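Long-range contact in predicted ATPase involved in replication control, Cdc46/Mcm family (PDB 3F8T), which probably binds ATP and single-stranded DNA as a homolog of the MCM helicases of DNA replication: residues E409-L423 against A463-D477. The protein carries 2 engineered substitutions. Residues are numbered along the deposited sequence; the frame is centred on the assembly and turned at random.
Sequences EHPAPELTEEARKRL and ARMRLSDDVEPEDVD. Engineered in segment 409-423: A412 (natural residue Lys).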
loop_
_atom_site.group_PDB
_atom_site.type_symbol
_atom_site.label_atom_id
_atom_site.label_comp_id
_atom_site.label_asym_id
_atom_site.label_seq_id
_atom_site.Cartn_x
_atom_site.Cartn_y
_atom_site.Cartn_z
ATOM N N GLU A 409 -1.542 7.395 11.325
ATOM C CA GLU A 409 -1.524 7.923 12.681
ATOM C C GLU A 409 -2.263 7.052 13.679
ATOM O O GLU A 409 -1.986 7.121 14.873
ATOM C CB GLU A 409 -2.084 9.348 12.746
ATOM C CG GLU A 409 -1.198 10.409 12.089
ATOM C CD GLU A 409 0.241 10.381 12.603
ATOM O OE1 GLU A 409 0.457 10.345 13.829
ATOM O OE2 GLU A 409 1.155 10.383 11.770
ATOM N N HIS A 410 -3.216 6.254 13.202
ATOM C CA HIS A 410 -4.001 5.382 14.093
ATOM C C HIS A 410 -4.080 3.933 13.600
ATOM O O HIS A 410 -5.173 3.418 13.362
ATOM C CB HIS A 410 -5.379 6.008 14.326
ATOM C CG HIS A 410 -5.287 7.406 14.853
ATOM N ND1 HIS A 410 -5.051 7.681 16.184
ATOM C CD2 HIS A 410 -5.295 8.602 14.218
ATOM C CE1 HIS A 410 -4.956 8.988 16.353
ATOM N NE2 HIS A 410 -5.098 9.571 15.175
ATOM N N PRO A 411 -2.910 3.271 13.444
ATOM C CA PRO A 411 -2.907 1.935 12.846
ATOM C C PRO A 411 -3.573 0.902 13.739
ATOM O O PRO A 411 -4.114 -0.087 13.235
ATOM C CB PRO A 411 -1.415 1.612 12.689
ATOM C CG PRO A 411 -0.730 2.450 13.749
ATOM C CD PRO A 411 -1.547 3.719 13.805
ATOM N N ALA A 412 -3.559 1.129 15.048
ATOM C CA ALA A 412 -3.930 0.061 15.969
ATOM C C ALA A 412 -4.831 0.487 17.125
ATOM O O ALA A 412 -4.418 0.386 18.288
ATOM C CB ALA A 412 -2.649 -0.633 16.495
ATOM N N PRO A 413 -6.076 0.941 16.828
ATOM C CA PRO A 413 -6.943 1.276 17.953
ATOM C C PRO A 413 -7.360 0.005 18.681
ATOM O O PRO A 413 -7.381 -1.064 18.073
ATOM C CB PRO A 413 -8.181 1.908 17.309
ATOM C CG PRO A 413 -7.948 1.926 15.853
ATOM C CD PRO A 413 -6.752 1.097 15.527
ATOM N N GLU A 414 -7.680 0.141 19.968
ATOM C CA GLU A 414 -8.011 -1.001 20.820
ATOM C C GLU A 414 -9.315 -0.754 21.568
ATOM O O GLU A 414 -9.633 0.370 21.939
ATOM C CB GLU A 414 -6.864 -1.292 21.823
ATOM C CG GLU A 414 -5.487 -1.625 21.191
ATOM C CD GLU A 414 -5.408 -2.988 20.494
ATOM O OE1 GLU A 414 -6.351 -3.803 20.610
ATOM O OE2 GLU A 414 -4.381 -3.255 19.827
ATOM N N LEU A 415 -10.075 -1.827 21.774
ATOM C CA LEU A 415 -11.285 -1.762 22.582
ATOM C C LEU A 415 -11.035 -1.191 23.970
ATOM O O LEU A 415 -10.122 -1.648 24.663
ATOM C CB LEU A 415 -11.837 -3.174 22.778
ATOM C CG LEU A 415 -12.269 -3.951 21.538
ATOM C CD1 LEU A 415 -12.550 -5.434 21.918
ATOM C CD2 LEU A 415 -13.488 -3.253 20.955
ATOM N N THR A 416 -11.851 -0.213 24.366
ATOM C CA THR A 416 -12.001 0.132 25.776
ATOM C C THR A 416 -12.780 -0.985 26.456
ATOM O O THR A 416 -13.431 -1.813 25.798
ATOM C CB THR A 416 -12.743 1.468 26.027
ATOM O OG1 THR A 416 -14.128 1.349 25.668
ATOM C CG2 THR A 416 -12.093 2.627 25.279
ATOM N N GLU A 417 -12.701 -1.000 27.785
ATOM C CA GLU A 417 -13.410 -1.981 28.584
ATOM C C GLU A 417 -14.897 -1.997 28.229
ATOM O O GLU A 417 -15.450 -3.060 27.954
ATOM C CB GLU A 417 -13.193 -1.696 30.078
ATOM C CG GLU A 417 -13.136 -2.937 30.913
ATOM C CD GLU A 417 -14.410 -3.723 30.821
ATOM O OE1 GLU A 417 -15.484 -3.108 31.011
ATOM O OE2 GLU A 417 -14.346 -4.939 30.541
ATOM N N GLU A 418 -15.531 -0.829 28.217
ATOM C CA GLU A 418 -16.955 -0.737 27.897
ATOM C C GLU A 418 -17.303 -1.123 26.450
ATOM O O GLU A 418 -18.402 -1.629 26.194
ATOM C CB GLU A 418 -17.529 0.637 28.256
ATOM C CG GLU A 418 -17.586 0.900 29.783
ATOM C CD GLU A 418 -18.227 -0.252 30.579
ATOM O OE1 GLU A 418 -19.473 -0.413 30.530
ATOM O OE2 GLU A 418 -17.482 -0.997 31.265
ATOM N N ALA A 419 -16.372 -0.886 25.521
ATOM C CA ALA A 419 -16.541 -1.315 24.128
ATOM C C ALA A 419 -16.478 -2.836 24.025
ATOM O O ALA A 419 -17.227 -3.447 23.257
ATOM C CB ALA A 419 -15.471 -0.693 23.237
ATOM N N ARG A 420 -15.549 -3.436 24.769
ATOM C CA ARG A 420 -15.427 -4.894 24.803
ATOM C C ARG A 420 -16.707 -5.514 25.342
ATOM O O ARG A 420 -17.204 -6.504 24.791
ATOM C CB ARG A 420 -14.224 -5.335 25.634
ATOM C CG ARG A 420 -14.093 -6.843 25.706
ATOM C CD ARG A 420 -12.829 -7.276 26.396
ATOM N NE ARG A 420 -12.827 -7.024 27.836
ATOM C CZ ARG A 420 -13.669 -7.565 28.717
ATOM N NH1 ARG A 420 -14.644 -8.376 28.327
ATOM N NH2 ARG A 420 -13.546 -7.269 30.004
ATOM N N LYS A 421 -17.258 -4.916 26.396
ATOM C CA LYS A 421 -18.526 -5.400 26.956
ATOM C C LYS A 421 -19.680 -5.245 25.965
ATOM O O LYS A 421 -20.504 -6.159 25.815
ATOM C CB LYS A 421 -18.835 -4.726 28.296
ATOM C CG LYS A 421 -17.940 -5.243 29.405
ATOM C CD LYS A 421 -18.136 -4.477 30.707
ATOM C CE LYS A 421 -17.458 -5.210 31.859
ATOM N NZ LYS A 421 -16.914 -4.276 32.893
ATOM N N ARG A 422 -19.712 -4.107 25.274
ATOM C CA ARG A 422 -20.727 -3.832 24.263
ATOM C C ARG A 422 -20.665 -4.875 23.137
ATOM O O ARG A 422 -21.699 -5.345 22.643
ATOM C CB ARG A 422 -20.553 -2.408 23.711
ATOM C CG ARG A 422 -21.577 -2.010 22.656
ATOM C CD ARG A 422 -22.917 -1.586 23.261
ATOM N NE ARG A 422 -22.979 -0.129 23.327
ATOM C CZ ARG A 422 -24.094 0.594 23.257
ATOM N NH1 ARG A 422 -25.277 0.005 23.119
ATOM N NH2 ARG A 422 -24.016 1.918 23.317
ATOM N N LEU A 423 -19.443 -5.245 22.764
ATOM C CA LEU A 423 -19.209 -6.197 21.683
ATOM C C LEU A 423 -19.633 -7.607 22.101
ATOM O O LEU A 423 -20.329 -8.305 21.360
ATOM C CB LEU A 423 -17.734 -6.182 21.284
ATOM C CG LEU A 423 -17.251 -7.227 20.279
ATOM C CD1 LEU A 423 -17.943 -7.083 18.944
ATOM C CD2 LEU A 423 -15.746 -7.128 20.112
ATOM N N ALA A 463 -13.183 3.882 14.553
ATOM C CA ALA A 463 -12.335 4.640 15.485
ATOM C C ALA A 463 -11.211 5.361 14.719
ATOM O O ALA A 463 -10.906 6.525 15.002
ATOM C CB ALA A 463 -11.779 3.730 16.593
ATOM N N ARG A 464 -10.611 4.698 13.728
ATOM C CA ARG A 464 -9.628 5.390 12.863
ATOM C C ARG A 464 -10.240 6.612 12.172
ATOM O O ARG A 464 -9.597 7.667 12.037
ATOM C CB ARG A 464 -9.024 4.429 11.821
ATOM C CG ARG A 464 -8.194 3.324 12.468
ATOM C CD ARG A 464 -7.320 2.530 11.490
ATOM N NE ARG A 464 -8.107 1.422 11.003
ATOM C CZ ARG A 464 -8.063 0.186 11.461
ATOM N NH1 ARG A 464 -7.203 -0.185 12.402
ATOM N NH2 ARG A 464 -8.871 -0.693 10.927
ATOM N N MET A 465 -11.497 6.467 11.745
ATOM C CA MET A 465 -12.232 7.530 11.057
ATOM C C MET A 465 -12.478 8.747 11.951
ATOM O O MET A 465 -12.705 9.862 11.450
ATOM C CB MET A 465 -13.569 6.972 10.582
ATOM C CG MET A 465 -14.188 7.669 9.417
ATOM S SD MET A 465 -15.668 6.726 8.970
ATOM C CE MET A 465 -15.118 5.772 7.586
ATOM N N ARG A 466 -12.454 8.523 13.266
ATOM C CA ARG A 466 -12.603 9.587 14.263
ATOM C C ARG A 466 -11.236 10.054 14.747
ATOM O O ARG A 466 -11.147 10.819 15.724
ATOM C CB ARG A 466 -13.377 9.071 15.487
ATOM C CG ARG A 466 -14.836 8.737 15.283
ATOM C CD ARG A 466 -15.530 8.465 16.628
ATOM N NE ARG A 466 -14.975 7.301 17.330
ATOM C CZ ARG A 466 -14.132 7.366 18.359
ATOM N NH1 ARG A 466 -13.751 8.544 18.843
ATOM N NH2 ARG A 466 -13.672 6.253 18.912
ATOM N N LEU A 467 -10.185 9.586 14.074
ATOM C CA LEU A 467 -8.792 9.829 14.457
ATOM C C LEU A 467 -8.536 9.410 15.905
ATOM O O LEU A 467 -7.869 10.119 16.665
ATOM C CB LEU A 467 -8.405 11.312 14.233
ATOM C CG LEU A 467 -8.565 11.902 12.826
ATOM C CD1 LEU A 467 -8.166 13.378 12.847
ATOM C CD2 LEU A 467 -7.708 11.140 11.803
ATOM N N SER A 468 -9.046 8.241 16.283
ATOM C CA SER A 468 -8.899 7.782 17.648
ATOM C C SER A 468 -8.166 6.441 17.782
ATOM O O SER A 468 -8.227 5.576 16.893
ATOM C CB SER A 468 -10.267 7.738 18.333
ATOM O OG SER A 468 -10.169 7.080 19.577
ATOM N N ASP A 469 -7.477 6.279 18.909
ATOM C CA ASP A 469 -6.857 5.008 19.247
ATOM C C ASP A 469 -7.717 4.167 20.189
ATOM O O ASP A 469 -7.339 3.051 20.538
ATOM C CB ASP A 469 -5.476 5.230 19.852
ATOM C CG ASP A 469 -4.494 5.790 18.851
ATOM O OD1 ASP A 469 -4.509 5.370 17.671
ATOM O OD2 ASP A 469 -3.689 6.654 19.261
ATOM N N ASP A 470 -8.855 4.716 20.596
ATOM C CA ASP A 470 -9.779 4.030 21.484
ATOM C C ASP A 470 -11.066 3.649 20.755
ATOM O O ASP A 470 -11.809 4.512 20.280
ATOM C CB ASP A 470 -10.079 4.902 22.704
ATOM C CG ASP A 470 -8.832 5.213 23.515
ATOM O OD1 ASP A 470 -7.952 4.343 23.634
ATOM O OD2 ASP A 470 -8.725 6.346 24.012
ATOM N N VAL A 471 -11.315 2.348 20.640
ATOM C CA VAL A 471 -12.604 1.877 20.124
ATOM C C VAL A 471 -13.637 1.979 21.246
ATOM O O VAL A 471 -13.453 1.391 22.313
ATOM C CB VAL A 471 -12.521 0.430 19.607
ATOM C CG1 VAL A 471 -13.824 0.040 18.921
ATOM C CG2 VAL A 471 -11.324 0.270 18.669
ATOM N N GLU A 472 -14.717 2.719 20.995
ATOM C CA GLU A 472 -15.739 3.016 22.014
ATOM C C GLU A 472 -17.044 2.281 21.704
ATOM O O GLU A 472 -17.217 1.794 20.583
ATOM C CB GLU A 472 -16.002 4.526 22.059
ATOM C CG GLU A 472 -14.744 5.383 22.172
ATOM C CD GLU A 472 -14.360 5.695 23.606
ATOM O OE1 GLU A 472 -14.889 5.030 24.527
ATOM O OE2 GLU A 472 -13.526 6.615 23.811
ATOM N N PRO A 473 -17.971 2.182 22.692
ATOM C CA PRO A 473 -19.268 1.522 22.421
ATOM C C PRO A 473 -20.004 2.040 21.176
ATOM O O PRO A 473 -20.648 1.260 20.442
ATOM C CB PRO A 473 -20.075 1.810 23.699
ATOM C CG PRO A 473 -19.034 1.839 24.772
ATOM C CD PRO A 473 -17.882 2.608 24.107
ATOM N N GLU A 474 -19.897 3.339 20.935
ATOM C CA GLU A 474 -20.488 3.964 19.763
ATOM C C GLU A 474 -19.950 3.376 18.439
ATOM O O GLU A 474 -20.717 3.227 17.469
ATOM C CB GLU A 474 -20.256 5.467 19.825
ATOM C CG GLU A 474 -21.121 6.196 20.883
ATOM C CD GLU A 474 -20.829 5.792 22.334
ATOM O OE1 GLU A 474 -19.647 5.513 22.679
ATOM O OE2 GLU A 474 -21.808 5.758 23.129
ATOM N N ASP A 475 -18.654 3.046 18.406
ATOM C CA ASP A 475 -18.024 2.406 17.234
ATOM C C ASP A 475 -18.534 0.975 17.058
ATOM O O ASP A 475 -18.688 0.501 15.932
ATOM C CB ASP A 475 -16.490 2.369 17.345
ATOM C CG ASP A 475 -15.864 3.750 17.568
ATOM O OD1 ASP A 475 -16.279 4.726 16.904
ATOM O OD2 ASP A 475 -14.944 3.862 18.410
ATOM N N VAL A 476 -18.738 0.284 18.181
ATOM C CA VAL A 476 -19.243 -1.082 18.169
ATOM C C VAL A 476 -20.663 -1.098 17.623
ATOM O O VAL A 476 -21.003 -1.951 16.810
ATOM C CB VAL A 476 -19.170 -1.753 19.561
ATOM C CG1 VAL A 476 -19.870 -3.120 19.517
ATOM C CG2 VAL A 476 -17.696 -1.940 19.975
ATOM N N ASP A 477 -21.462 -0.122 18.043
ATOM C CA ASP A 477 -22.855 -0.015 17.639
ATOM C C ASP A 477 -22.998 0.176 16.132
ATOM O O ASP A 477 -23.872 -0.429 15.493
ATOM C CB ASP A 477 -23.537 1.138 18.389
ATOM C CG ASP A 477 -23.860 0.785 19.835
ATOM O OD1 ASP A 477 -23.654 -0.380 20.243
ATOM O OD2 ASP A 477 -24.333 1.678 20.558
HETATM O O HOH W 1 -1.721 7.306 17.523
HETATM O O HOH W 2 -3.015 3.313 16.831
HETATM O O HOH W 3 -8.460 1.462 24.198
HETATM O O HOH W 4 -15.381 3.614 26.513
#
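V471 and V476 supply the apolar centre, where V471 sends CG2 to P413 CB (3.8 Å) and CG1 to L415 CD2. Five residues on, V476 lies against one side of the opposing helix: CG2 packs on A419 CB, while CG1, anti to the backbone N (chi1 173°), reaches L423 CB. Here helices 417-423 and 473-477 run nearly parallel, 27° apart with their axes 8.5 Å from each other, close enough for A419 CB to lie 4.2 Å from P473 CD. Ahead of them the two segments pair as short parallel strands, E414 N donating to D469 O, V471 N to E414 O (2.9 Å) and T416 N, almost straight, to V471 O. T416 also caps its own helix, its OG1 accepting from A419 N. At one polar edge R422 crosses P473 at about a right angle, and D477 OD2 sits 2.8 Å from R422 NH2 but over the guanidinium face, a purely electrostatic salt bridge. At the other, H410 ND1 donates to D469 OD1 (2.8 Å) in the ring plane, approaching from above the carboxylate, while L467 O lies over one ring face. With an alanine in place of H410, D469 OD1 is likely to lose its imidazole donor and L467 O the ring against it. The contact ties elements of the AAA-lid region: L467 packs on helix 396-409, L415 and L423 touch helix 449-465, and the two-stranded parallel sheet leads into helices 417-439 and 473-489.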